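Local coordinates for protein Plm1 (Streptomyces sp. HK803, PDB 4HXY) that probably reduces, with NADPH, the beta-keto group of the growing polyketide chain as the ketoreductase of the first module of phoslactomycin biosynthesis, at residues D308-S322 with R348-W361. Numbering follows the deposited sequence.
With NDP (NADPH dihydro-nicotinamide-adenine-dinucleotide phosphate), chain C.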
loop_
_atom_site.group_PDB
_atom_site.type_symbol
_atom_site.label_atom_id
_atom_site.label_comp_id
_atom_site.label_asym_id
_atom_site.label_seq_id
_atom_site.Cartn_x
_atom_site.Cartn_y
_atom_site.Cartn_z
ATOM N N ASP A 308 10.707 3.941 -11.162
ATOM C CA ASP A 308 10.952 5.268 -10.630
ATOM C C ASP A 308 12.408 5.666 -10.885
ATOM O O ASP A 308 12.695 6.794 -11.302
ATOM C CB ASP A 308 10.640 5.295 -9.124
ATOM C CG ASP A 308 11.050 6.597 -8.451
ATOM O OD1 ASP A 308 10.511 7.670 -8.772
ATOM O OD2 ASP A 308 11.925 6.536 -7.582
ATOM N N GLU A 309 13.322 4.743 -10.638
ATOM C CA GLU A 309 14.742 5.020 -10.823
ATOM C C GLU A 309 15.127 5.270 -12.289
ATOM O O GLU A 309 15.889 6.220 -12.600
ATOM C CB GLU A 309 15.563 3.893 -10.229
ATOM C CG GLU A 309 17.067 4.109 -10.352
ATOM C CD GLU A 309 17.846 2.854 -10.076
ATOM O OE1 GLU A 309 17.319 1.968 -9.366
ATOM O OE2 GLU A 309 18.983 2.739 -10.607
ATOM N N LEU A 310 14.611 4.443 -13.183
ATOM C CA LEU A 310 15.021 4.477 -14.590
ATOM C C LEU A 310 14.295 5.564 -15.387
ATOM O O LEU A 310 14.721 5.905 -16.509
ATOM C CB LEU A 310 14.788 3.115 -15.264
ATOM C CG LEU A 310 15.549 1.898 -14.715
ATOM C CD1 LEU A 310 15.169 0.608 -15.474
ATOM C CD2 LEU A 310 17.048 2.129 -14.723
ATOM N N LEU A 311 13.209 6.095 -14.841
ATOM C CA LEU A 311 12.368 7.059 -15.560
ATOM C C LEU A 311 12.114 8.310 -14.723
ATOM O O LEU A 311 11.005 8.530 -14.248
ATOM C CB LEU A 311 11.047 6.397 -15.922
ATOM C CG LEU A 311 11.167 5.294 -16.964
ATOM C CD1 LEU A 311 9.883 4.524 -17.095
ATOM C CD2 LEU A 311 11.580 5.915 -18.318
ATOM N N PRO A 312 13.147 9.135 -14.510
ATOM C CA PRO A 312 13.002 10.369 -13.714
ATOM C C PRO A 312 12.159 11.470 -14.341
ATOM O O PRO A 312 11.707 12.357 -13.611
ATOM C CB PRO A 312 14.445 10.872 -13.588
ATOM C CG PRO A 312 15.148 10.310 -14.781
ATOM C CD PRO A 312 14.530 8.947 -14.986
ATOM N N ASP A 313 11.966 11.418 -15.662
ATOM C CA ASP A 313 11.287 12.467 -16.414
ATOM C C ASP A 313 10.066 11.858 -17.108
ATOM O O ASP A 313 10.188 11.267 -18.182
ATOM C CB ASP A 313 12.241 13.074 -17.461
ATOM C CG ASP A 313 13.561 13.544 -16.859
ATOM O OD1 ASP A 313 13.523 14.147 -15.764
ATOM O OD2 ASP A 313 14.639 13.295 -17.466
ATOM N N LEU A 314 8.911 11.934 -16.467
ATOM C CA LEU A 314 7.663 11.421 -17.051
ATOM C C LEU A 314 6.568 12.456 -16.911
ATOM O O LEU A 314 6.565 13.238 -15.947
ATOM C CB LEU A 314 7.192 10.158 -16.334
ATOM C CG LEU A 314 8.110 8.945 -16.394
ATOM C CD1 LEU A 314 7.652 7.866 -15.394
ATOM C CD2 LEU A 314 8.149 8.419 -17.826
ATOM N N ASP A 315 5.632 12.432 -17.853
ATOM C CA ASP A 315 4.401 13.209 -17.789
ATOM C C ASP A 315 3.485 12.693 -16.676
ATOM O O ASP A 315 2.747 13.476 -16.059
ATOM C CB ASP A 315 3.620 13.122 -19.112
ATOM C CG ASP A 315 4.334 13.810 -20.287
ATOM O OD1 ASP A 315 5.180 14.677 -20.041
ATOM O OD2 ASP A 315 4.017 13.486 -21.454
ATOM N N ASP A 316 3.479 11.368 -16.499
ATOM C CA ASP A 316 2.647 10.694 -15.516
ATOM C C ASP A 316 3.265 9.381 -15.067
ATOM O O ASP A 316 3.897 8.678 -15.858
ATOM C CB ASP A 316 1.243 10.437 -16.084
ATOM C CG ASP A 316 0.371 11.652 -15.998
ATOM O OD1 ASP A 316 0.192 12.182 -14.870
ATOM O OD2 ASP A 316 -0.113 12.095 -17.067
ATOM N N PHE A 317 3.069 9.074 -13.794
ATOM C CA PHE A 317 3.557 7.848 -13.171
ATOM C C PHE A 317 2.426 7.373 -12.278
ATOM O O PHE A 317 2.207 7.945 -11.201
ATOM C CB PHE A 317 4.814 8.191 -12.366
ATOM C CG PHE A 317 5.519 7.019 -11.738
ATOM C CD1 PHE A 317 6.486 6.323 -12.424
ATOM C CD2 PHE A 317 5.298 6.701 -10.420
ATOM C CE1 PHE A 317 7.182 5.270 -11.830
ATOM C CE2 PHE A 317 6.001 5.650 -9.811
ATOM C CZ PHE A 317 6.924 4.927 -10.531
ATOM N N VAL A 318 1.706 6.358 -12.758
ATOM C CA VAL A 318 0.420 5.961 -12.204
ATOM C C VAL A 318 0.564 4.570 -11.615
ATOM O O VAL A 318 0.856 3.612 -12.327
ATOM C CB VAL A 318 -0.688 5.965 -13.264
ATOM C CG1 VAL A 318 -2.059 5.631 -12.647
ATOM C CG2 VAL A 318 -0.750 7.349 -13.946
ATOM N N LEU A 319 0.357 4.478 -10.315
ATOM C CA LEU A 319 0.451 3.186 -9.609
ATOM C C LEU A 319 -0.933 2.626 -9.264
ATOM O O LEU A 319 -1.770 3.329 -8.720
ATOM C CB LEU A 319 1.290 3.366 -8.342
ATOM C CG LEU A 319 2.685 3.958 -8.574
ATOM C CD1 LEU A 319 3.428 4.181 -7.247
ATOM C CD2 LEU A 319 3.517 3.100 -9.497
ATOM N N PHE A 320 -1.181 1.363 -9.617
ATOM C CA PHE A 320 -2.424 0.701 -9.250
ATOM C C PHE A 320 -2.248 -0.016 -7.921
ATOM O O PHE A 320 -1.639 -1.096 -7.837
ATOM C CB PHE A 320 -2.855 -0.258 -10.346
ATOM C CG PHE A 320 -3.691 0.377 -11.422
ATOM C CD1 PHE A 320 -3.563 1.711 -11.763
ATOM C CD2 PHE A 320 -4.659 -0.376 -12.061
ATOM C CE1 PHE A 320 -4.371 2.293 -12.741
ATOM C CE2 PHE A 320 -5.485 0.194 -13.035
ATOM C CZ PHE A 320 -5.328 1.524 -13.389
ATOM N N SER A 321 -2.747 0.631 -6.874
ATOM C CA SER A 321 -2.731 0.098 -5.549
ATOM C C SER A 321 -4.095 -0.516 -5.203
ATOM O O SER A 321 -4.917 -0.735 -6.086
ATOM C CB SER A 321 -2.310 1.209 -4.577
ATOM O OG SER A 321 -2.147 0.716 -3.267
ATOM N N SER A 322 -4.331 -0.778 -3.930
ATOM C CA SER A 322 -5.515 -1.517 -3.483
ATOM C C SER A 322 -5.949 -1.049 -2.111
ATOM O O SER A 322 -5.097 -0.657 -1.301
ATOM C CB SER A 322 -5.211 -3.010 -3.379
ATOM O OG SER A 322 -6.320 -3.714 -2.814
ATOM N N ARG A 348 6.752 9.941 -2.217
ATOM C CA ARG A 348 8.191 10.169 -2.304
ATOM C C ARG A 348 8.544 10.864 -3.611
ATOM O O ARG A 348 9.309 11.842 -3.632
ATOM C CB ARG A 348 8.968 8.863 -2.154
ATOM C CG ARG A 348 10.453 9.050 -1.960
ATOM C CD ARG A 348 11.181 7.730 -1.923
ATOM N NE ARG A 348 11.390 7.170 -3.259
ATOM C CZ ARG A 348 12.047 6.044 -3.512
ATOM N NH1 ARG A 348 12.545 5.314 -2.523
ATOM N NH2 ARG A 348 12.221 5.651 -4.765
ATOM N N ARG A 349 7.938 10.399 -4.695
ATOM C CA ARG A 349 8.240 10.941 -6.016
ATOM C C ARG A 349 7.756 12.391 -6.122
ATOM O O ARG A 349 8.460 13.254 -6.664
ATOM C CB ARG A 349 7.613 10.029 -7.102
ATOM C CG ARG A 349 7.900 10.442 -8.518
ATOM C CD ARG A 349 7.529 9.325 -9.526
ATOM N NE ARG A 349 7.727 9.773 -10.897
ATOM C CZ ARG A 349 8.783 9.516 -11.650
ATOM N NH1 ARG A 349 9.766 8.763 -11.193
ATOM N NH2 ARG A 349 8.834 10.012 -12.882
ATOM N N ARG A 350 6.566 12.680 -5.590
ATOM C CA ARG A 350 6.070 14.061 -5.556
ATOM C C ARG A 350 6.957 14.995 -4.723
ATOM O O ARG A 350 7.139 16.162 -5.109
ATOM C CB ARG A 350 4.632 14.130 -5.083
ATOM C CG ARG A 350 3.662 13.527 -6.070
ATOM C CD ARG A 350 2.216 13.911 -5.778
ATOM N NE ARG A 350 1.775 13.519 -4.443
ATOM C CZ ARG A 350 1.213 12.345 -4.131
ATOM N NH1 ARG A 350 0.991 11.412 -5.060
ATOM N NH2 ARG A 350 0.858 12.090 -2.875
ATOM N N GLU A 351 7.542 14.477 -3.651
ATOM C CA GLU A 351 8.466 15.242 -2.793
ATOM C C GLU A 351 9.720 15.628 -3.577
ATOM O O GLU A 351 10.358 16.656 -3.297
ATOM C CB GLU A 351 8.848 14.434 -1.532
ATOM C CG GLU A 351 7.709 14.339 -0.562
ATOM C CD GLU A 351 7.928 13.377 0.618
ATOM O OE1 GLU A 351 8.866 12.540 0.625
ATOM O OE2 GLU A 351 7.107 13.463 1.556
ATOM N N GLN A 352 10.034 14.814 -4.572
ATOM C CA GLN A 352 11.172 15.027 -5.461
ATOM C C GLN A 352 10.784 15.897 -6.668
ATOM O O GLN A 352 11.553 16.039 -7.606
ATOM C CB GLN A 352 11.754 13.663 -5.883
ATOM C CG GLN A 352 12.302 12.869 -4.714
ATOM C CD GLN A 352 12.687 11.420 -5.039
ATOM O OE1 GLN A 352 12.332 10.877 -6.081
ATOM N NE2 GLN A 352 13.396 10.779 -4.103
ATOM N N GLY A 353 9.580 16.449 -6.662
ATOM C CA GLY A 353 9.165 17.384 -7.691
ATOM C C GLY A 353 8.683 16.705 -8.958
ATOM O O GLY A 353 8.614 17.337 -10.021
ATOM N N LYS A 354 8.317 15.430 -8.851
ATOM C CA LYS A 354 7.887 14.651 -10.009
ATOM C C LYS A 354 6.415 14.269 -9.893
ATOM O O LYS A 354 5.895 14.141 -8.790
ATOM C CB LYS A 354 8.724 13.397 -10.121
ATOM C CG LYS A 354 10.221 13.644 -10.368
ATOM C CD LYS A 354 10.985 12.342 -10.349
ATOM C CE LYS A 354 12.499 12.556 -10.386
ATOM N NZ LYS A 354 12.928 13.485 -11.483
ATOM N N ARG A 355 5.744 14.109 -11.024
ATOM C CA ARG A 355 4.346 13.680 -11.015
ATOM C C ARG A 355 4.228 12.213 -10.618
ATOM O O ARG A 355 5.046 11.391 -11.016
ATOM C CB ARG A 355 3.678 13.926 -12.378
ATOM C CG ARG A 355 3.230 15.395 -12.530
ATOM C CD ARG A 355 2.576 15.673 -13.844
ATOM N NE ARG A 355 1.343 14.919 -14.012
ATOM C CZ ARG A 355 0.153 15.272 -13.538
ATOM N NH1 ARG A 355 -0.897 14.490 -13.785
ATOM N NH2 ARG A 355 -0.005 16.386 -12.828
ATOM N N ALA A 356 3.227 11.919 -9.785
ATOM C CA ALA A 356 2.916 10.539 -9.392
ATOM C C ALA A 356 1.574 10.478 -8.716
ATOM O O ALA A 356 1.221 11.370 -7.956
ATOM C CB ALA A 356 3.978 9.962 -8.456
ATOM N N VAL A 357 0.798 9.443 -9.018
ATOM C CA VAL A 357 -0.397 9.128 -8.261
ATOM C C VAL A 357 -0.502 7.628 -8.035
ATOM O O VAL A 357 -0.211 6.841 -8.938
ATOM C CB VAL A 357 -1.668 9.654 -8.917
ATOM C CG1 VAL A 357 -1.896 9.048 -10.345
ATOM C CG2 VAL A 357 -2.896 9.451 -7.946
ATOM N N SER A 358 -0.920 7.261 -6.824
ATOM C CA SER A 358 -1.232 5.880 -6.498
ATOM C C SER A 358 -2.704 5.802 -6.192
ATOM O O SER A 358 -3.174 6.445 -5.247
ATOM C CB SER A 358 -0.428 5.415 -5.297
ATOM O OG SER A 358 -0.660 4.036 -5.025
ATOM N N VAL A 359 -3.452 5.045 -6.980
ATOM C CA VAL A 359 -4.890 4.913 -6.718
ATOM C C VAL A 359 -5.102 3.589 -6.006
ATOM O O VAL A 359 -4.776 2.536 -6.563
ATOM C CB VAL A 359 -5.736 4.930 -8.009
ATOM C CG1 VAL A 359 -7.214 4.786 -7.694
ATOM C CG2 VAL A 359 -5.529 6.237 -8.794
ATOM N N ALA A 360 -5.660 3.655 -4.794
ATOM C CA ALA A 360 -5.956 2.454 -4.003
ATOM C C ALA A 360 -7.365 1.999 -4.381
ATOM O O ALA A 360 -8.363 2.473 -3.853
ATOM C CB ALA A 360 -5.818 2.756 -2.532
ATOM N N TRP A 361 -7.433 1.106 -5.355
ATOM C CA TRP A 361 -8.691 0.600 -5.854
ATOM C C TRP A 361 -9.375 -0.448 -4.949
ATOM O O TRP A 361 -8.736 -1.382 -4.422
ATOM C CB TRP A 361 -8.448 -0.100 -7.178
ATOM C CG TRP A 361 -7.882 0.760 -8.248
ATOM C CD1 TRP A 361 -6.631 0.691 -8.781
ATOM C CD2 TRP A 361 -8.589 1.734 -9.005
ATOM N NE1 TRP A 361 -6.501 1.602 -9.788
ATOM C CE2 TRP A 361 -7.693 2.256 -9.947
ATOM C CE3 TRP A 361 -9.871 2.242 -8.943
ATOM C CZ2 TRP A 361 -8.056 3.265 -10.841
ATOM C CZ3 TRP A 361 -10.248 3.215 -9.836
ATOM C CH2 TRP A 361 -9.337 3.735 -10.767
HETATM P PA NDP C . -3.966 -9.652 -13.478
HETATM O O1A NDP C . -4.967 -9.887 -14.559
HETATM O O2A NDP C . -3.359 -10.842 -12.797
HETATM O O5B NDP C . -2.783 -8.746 -14.052
HETATM C C5B NDP C . -1.527 -8.723 -13.406
HETATM C C4B NDP C . -0.465 -8.563 -14.455
HETATM O O4B NDP C . 0.810 -8.479 -13.853
HETATM C C3B NDP C . -0.389 -9.734 -15.406
HETATM O O3B NDP C . -0.375 -9.204 -16.746
HETATM C C2B NDP C . 0.920 -10.420 -15.090
HETATM O O2B NDP C . 1.335 -10.999 -16.310
HETATM C C1B NDP C . 1.738 -9.224 -14.613
HETATM N N9A NDP C . 2.935 -9.523 -13.835
HETATM C C8A NDP C . 3.033 -10.221 -12.651
HETATM N N7A NDP C . 4.332 -10.281 -12.287
HETATM C C5A NDP C . 5.072 -9.599 -13.220
HETATM C C6A NDP C . 6.423 -9.324 -13.357
HETATM N N6A NDP C . 7.359 -9.717 -12.500
HETATM N N1A NDP C . 6.831 -8.604 -14.466
HETATM C C2A NDP C . 5.910 -8.136 -15.395
HETATM N N3A NDP C . 4.572 -8.407 -15.274
HETATM C C4A NDP C . 4.178 -9.124 -14.187
HETATM O O3 NDP C . -4.585 -8.734 -12.309
HETATM P PN NDP C . -5.503 -7.450 -12.449
HETATM O O1N NDP C . -6.734 -7.730 -11.675
HETATM O O2N NDP C . -5.631 -6.945 -13.829
HETATM O O5D NDP C . -4.759 -6.381 -11.522
HETATM C C5D NDP C . -3.700 -5.595 -12.002
HETATM C C4D NDP C . -3.256 -4.661 -10.889
HETATM O O4D NDP C . -4.373 -4.006 -10.313
HETATM C C3D NDP C . -2.574 -5.402 -9.763
HETATM O O3D NDP C . -1.401 -4.732 -9.414
HETATM C C2D NDP C . -3.555 -5.352 -8.610
HETATM O O2D NDP C . -2.929 -5.382 -7.344
HETATM C C1D NDP C . -4.321 -4.079 -8.903
HETATM N N1N NDP C . -5.692 -4.128 -8.376
HETATM C C2N NDP C . -6.635 -4.930 -8.953
HETATM C C3N NDP C . -7.895 -5.122 -8.385
HETATM C C7N NDP C . -8.939 -5.930 -9.052
HETATM O O7N NDP C . -10.197 -5.855 -8.498
HETATM N N7N NDP C . -8.739 -6.730 -10.088
HETATM C C4N NDP C . -8.326 -4.174 -7.298
HETATM C C5N NDP C . -7.225 -3.329 -6.748
HETATM C C6N NDP C . -5.972 -3.321 -7.315
HETATM P P2B NDP C . 2.487 -12.104 -16.413
HETATM O O1X NDP C . 2.455 -12.543 -17.859
HETATM O O2X NDP C . 2.205 -13.274 -15.460
HETATM O O3X NDP C . 3.785 -11.525 -16.027
HETATM O O HOH W 1 10.889 8.619 -5.702
HETATM O O HOH W 2 12.038 9.863 -8.599
HETATM O O HOH W 3 6.631 11.727 -13.183
HETATM O O HOH W 4 6.706 15.012 -13.663
#
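The guanidinium of Arg-349 lies flat on the ring of Phe-317, the planes 18° apart and CZ of Arg-349 4.4 Å from the ring centroid, a cation-pi stack; the other face of the guanidinium carries CD of Lys-354. Its edges are all engaged: NH1 reaches Asp-308 OD1 at 2.8 Å, NH2 donates to Leu-311 O at 3.0 Å and to a water, and NE bonds Arg-355 O, so the group is fixed against rotation. An extended chain, with CG anti to the backbone N (chi1 -177°), carries it there from the end of its helix. The other oxygen of Asp-308, OD2, takes NH2 of Arg-348 at 3.0 Å from above the carboxylate plane, completing a salt-bridge network. Were Arg-349 replaced by alanine, the ring of Phe-317 would probably lose its cover on that face, Asp-308 OD1 its charged partner and Leu-311 O its arginine donors. Nearer the surface, Lys-354 NZ bonds Pro-312 O at 2.7 Å, while Arg-355 grips Asp-316 OD1 side-on through NE and NH1, the latter on the syn lone pair. At the far end the rings meet edge-to-face: Trp-361 turns NE1 over the centre of the Phe-320 ring, 3.5 Å from CG of Phe-320, and Val-359 CG1 packs on a face of the indole. Between these clusters, strands 316-322 and 357-361 run parallel, joined by alternating backbone bonds such as Leu-319 N to Val-357 O at 2.8 Å. In this Rossmann-type sheet of a short-chain dehydrogenase/reductase, strand 270-275 flanks strand 316-322, helix 388-400 packs on Val-318 and Val-359, and the strand ends border the NADPH nicotinamide.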